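Local atomic coordinates of cell surface protein (Faecalibacterium prausnitzii A2-165, PDB entry 4GT6), a protein that is of unknown function but, as a leucine-rich-repeat cell surface protein of a gut bacterium, probably binds other proteins outside the cell. Residues G154-C159 / R177-T182. Sequence-based numbering, arbitrary orientation.
Sequences GMFSYC and RAFTGT. With EDO (1,2-ethanediol), chain H; EDO (1,2-ethanediol), chain G.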
ATOM      1  N   GLY A 154       2.016   5.222   0.051  1.00 13.32           N
ATOM      2  CA  GLY A 154       2.910   4.178  -0.444  1.00 13.11           C
ATOM      3  C   GLY A 154       4.190   4.000   0.339  1.00 15.27           C
ATOM      4  O   GLY A 154       5.142   3.423  -0.181  1.00 14.80           O
HETATM    5  N   MSE A 155       4.221   4.482   1.593  1.00 12.61           N
HETATM    6  CA  MSE A 155       5.455   4.454   2.390  0.50 12.24           C
HETATM    7  C   MSE A 155       6.082   3.068   2.468  1.00 15.68           C
HETATM    8  O   MSE A 155       7.304   2.980   2.291  1.00 14.92           O
HETATM    9  CB  MSE A 155       5.265   5.012   3.802  0.50 13.74           C
HETATM   10  CG  MSE A 155       6.559   4.924   4.664  0.50 19.89           C
HETATM   11 SE   MSE A 155       6.390   5.904   6.302  0.38 27.14          SE
HETATM   12  CE  MSE A 155       5.919   7.502   5.446  0.50 23.89           C
ATOM     13  N   PHE A 156       5.305   2.008   2.712  1.00 12.74           N
ATOM     14  CA  PHE A 156       5.865   0.668   2.786  1.00 12.34           C
ATOM     15  C   PHE A 156       5.248  -0.249   1.768  1.00 15.75           C
ATOM     16  O   PHE A 156       5.264  -1.463   1.982  1.00 15.01           O
ATOM     17  CB  PHE A 156       5.679   0.064   4.195  1.00 14.46           C
ATOM     18  CG  PHE A 156       6.338   0.867   5.293  1.00 15.45           C
ATOM     19  CD1 PHE A 156       7.722   0.851   5.455  1.00 17.07           C
ATOM     20  CD2 PHE A 156       5.577   1.633   6.165  1.00 19.70           C
ATOM     21  CE1 PHE A 156       8.335   1.613   6.466  1.00 18.26           C
ATOM     22  CE2 PHE A 156       6.189   2.368   7.198  1.00 21.65           C
ATOM     23  CZ  PHE A 156       7.559   2.368   7.322  1.00 19.04           C
ATOM     24  N   SER A 157       4.777   0.283   0.633  1.00 13.42           N
ATOM     25  CA  SER A 157       4.215  -0.610  -0.382  1.00 14.48           C
ATOM     26  C   SER A 157       5.237  -1.681  -0.795  1.00 17.94           C
ATOM     27  O   SER A 157       6.403  -1.349  -1.044  1.00 16.04           O
ATOM     28  CB  SER A 157       3.776   0.165  -1.621  1.00 16.94           C
ATOM     29  OG  SER A 157       2.819   1.151  -1.294  1.00 22.69           O
ATOM     30  N   TYR A 158       4.796  -2.964  -0.839  1.00 13.83           N
ATOM     31  CA  TYR A 158       5.603  -4.115  -1.288  1.00 13.76           C
ATOM     32  C   TYR A 158       6.860  -4.342  -0.437  1.00 17.17           C
ATOM     33  O   TYR A 158       7.851  -4.932  -0.897  1.00 17.21           O
ATOM     34  CB  TYR A 158       5.941  -4.013  -2.800  1.00 15.59           C
ATOM     35  CG  TYR A 158       4.676  -3.791  -3.594  1.00 18.36           C
ATOM     36  CD1 TYR A 158       3.682  -4.770  -3.645  1.00 20.27           C
ATOM     37  CD2 TYR A 158       4.411  -2.563  -4.190  1.00 19.95           C
ATOM     38  CE1 TYR A 158       2.474  -4.541  -4.300  1.00 22.29           C
ATOM     39  CE2 TYR A 158       3.209  -2.330  -4.866  1.00 21.65           C
ATOM     40  CZ  TYR A 158       2.256  -3.332  -4.933  1.00 27.83           C
ATOM     41  OH  TYR A 158       1.063  -3.124  -5.585  1.00 32.57           O
ATOM     42  N   CYS A 159       6.760  -4.014   0.851  1.00 13.59           N
ATOM     43  CA  CYS A 159       7.797  -4.410   1.805  1.00 12.74           C
ATOM     44  C   CYS A 159       7.411  -5.819   2.214  1.00 16.44           C
ATOM     45  O   CYS A 159       6.732  -6.029   3.224  1.00 15.24           O
ATOM     46  CB  CYS A 159       7.874  -3.437   2.978  1.00 12.63           C
ATOM     47  SG  CYS A 159       8.618  -1.851   2.528  1.00 15.52           S
ATOM     48  N   ARG A 177      -2.301   3.240  -0.014  1.00 12.98           N
ATOM     49  CA  ARG A 177      -1.301   2.195  -0.299  0.50 13.44           C
ATOM     50  C   ARG A 177      -0.120   2.173   0.700  1.00 16.94           C
ATOM     51  O   ARG A 177       0.909   1.558   0.410  1.00 16.08           O
ATOM     52  CB  ARG A 177      -0.753   2.348  -1.752  0.50 13.86           C
ATOM     53  CG  ARG A 177      -1.851   2.498  -2.824  0.50 13.17           C
ATOM     54  CD  ARG A 177      -1.339   2.560  -4.266  0.50 17.19           C
ATOM     55  NE  ARG A 177      -0.524   1.406  -4.658  0.50 20.48           N
ATOM     56  CZ  ARG A 177      -1.000   0.203  -4.969  0.50 34.33           C
ATOM     57  NH1 ARG A 177      -2.304  -0.039  -4.919  0.50 22.53           N
ATOM     58  NH2 ARG A 177      -0.172  -0.774  -5.313  0.50 23.35           N
ATOM     59  N   ALA A 178      -0.270   2.779   1.893  1.00 14.64           N
ATOM     60  CA  ALA A 178       0.857   2.819   2.859  1.00 14.02           C
ATOM     61  C   ALA A 178       1.441   1.432   3.194  1.00 16.79           C
ATOM     62  O   ALA A 178       2.666   1.319   3.305  1.00 15.92           O
ATOM     63  CB  ALA A 178       0.420   3.506   4.145  1.00 14.52           C
ATOM     64  N   PHE A 179       0.589   0.373   3.321  1.00 14.10           N
ATOM     65  CA  PHE A 179       1.083  -0.973   3.667  1.00 12.84           C
ATOM     66  C   PHE A 179       0.676  -2.002   2.639  1.00 16.44           C
ATOM     67  O   PHE A 179       0.624  -3.196   2.960  1.00 16.94           O
ATOM     68  CB  PHE A 179       0.570  -1.399   5.064  1.00 14.73           C
ATOM     69  CG  PHE A 179       1.061  -0.473   6.147  1.00 15.10           C
ATOM     70  CD1 PHE A 179       2.350  -0.593   6.653  1.00 18.08           C
ATOM     71  CD2 PHE A 179       0.260   0.565   6.613  1.00 17.59           C
ATOM     72  CE1 PHE A 179       2.824   0.299   7.622  1.00 19.51           C
ATOM     73  CE2 PHE A 179       0.715   1.429   7.617  1.00 19.18           C
ATOM     74  CZ  PHE A 179       1.990   1.289   8.114  1.00 19.20           C
ATOM     75  N   THR A 180       0.392  -1.567   1.396  1.00 13.05           N
ATOM     76  CA  THR A 180       0.026  -2.538   0.347  1.00 13.61           C
ATOM     77  C   THR A 180       1.088  -3.635   0.206  1.00 17.36           C
ATOM     78  O   THR A 180       2.281  -3.330   0.130  1.00 15.58           O
ATOM     79  CB  THR A 180      -0.132  -1.829  -1.019  1.00 19.63           C
ATOM     80  OG1 THR A 180      -1.197  -0.906  -0.958  1.00 17.38           O
ATOM     81  CG2 THR A 180      -0.396  -2.798  -2.167  1.00 17.32           C
ATOM     82  N   GLY A 181       0.654  -4.894   0.179  1.00 15.60           N
ATOM     83  CA  GLY A 181       1.552  -6.008  -0.105  1.00 15.81           C
ATOM     84  C   GLY A 181       2.566  -6.374   0.958  1.00 19.36           C
ATOM     85  O   GLY A 181       3.477  -7.155   0.676  1.00 20.12           O
ATOM     86  N   THR A 182       2.394  -5.866   2.184  1.00 14.75           N
ATOM     87  CA  THR A 182       3.307  -6.169   3.287  1.00 14.55           C
ATOM     88  C   THR A 182       2.957  -7.518   3.933  1.00 19.47           C
ATOM     89  O   THR A 182       1.894  -8.085   3.674  1.00 19.97           O
ATOM     90  CB  THR A 182       3.319  -5.032   4.325  1.00 21.09           C
ATOM     91  OG1 THR A 182       2.004  -4.879   4.861  1.00 16.30           O
ATOM     92  CG2 THR A 182       3.834  -3.716   3.742  1.00 18.80           C
TER
HETATM   93  C1  EDO H 906       3.258 -11.687   2.825  1.00 36.96           C
HETATM   94  O1  EDO H 906       2.489 -12.853   2.725  1.00 41.11           O
HETATM   95  C2  EDO H 906       2.867 -10.683   1.722  1.00 40.26           C
HETATM   96  O2  EDO H 906       1.483 -10.299   1.808  1.00 39.63           O
HETATM   97  C1  EDO G 905      -3.946  -3.121  -6.346  1.00 42.01           C
HETATM   98  O1  EDO G 905      -3.926  -1.702  -6.308  1.00 46.76           O
HETATM   99  C2  EDO G 905      -4.187  -3.644  -4.909  1.00 36.98           C
HETATM  100  O2  EDO G 905      -3.081  -3.337  -4.097  1.00 30.69           O
HETATM  101  O   HOH W   1       2.229   1.991  -3.914  1.00 24.47           O
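Tyr158 N gives its hydrogen to Thr180 O at 2.7 Å in an almost straight bond (173°), and Phe156 N makes a more bent bond to Ala178 O at 2.8 Å, in the carbonyl plane. Ser157 OG, turned anti to its own carbonyl carbon (chi1 -58°), adds a side-chain bond to Arg177 O at 2.6 Å; in the conformer of Arg177 described here, one of two, a water bridges that hydroxyl to Arg177 NE. Inward, the Phe156 and Phe179 rings run side by side, planes 19° apart but slid so far that they barely overlap, with CD2 of Phe156 meeting CE1 of Phe179 at 3.4 Å. Both segments fold as a type I turn running into a type II turn, equivalent loops of successive coils in a BspA-type leucine-rich-repeat solenoid; Phe201 carries the phenylalanine ladder on beyond Phe179. On the outer side the same Arg177 conformer puts NH2 2.7 Å from Tyr158 OH, which lies at the guanidinium edge, while the phenol flanks CG2 of Thr180. A leucine in place of Tyr158 has no hydroxyl, and would probably leave the guanidinium freer to turn and the Thr180 methyl less covered. Within 177-182, Thr182 OG1 bonds back to Phe179 O at 2.9 Å, across the type II turn. Further out, Asn199 O and Ser202 OG hold Thr180 OG1.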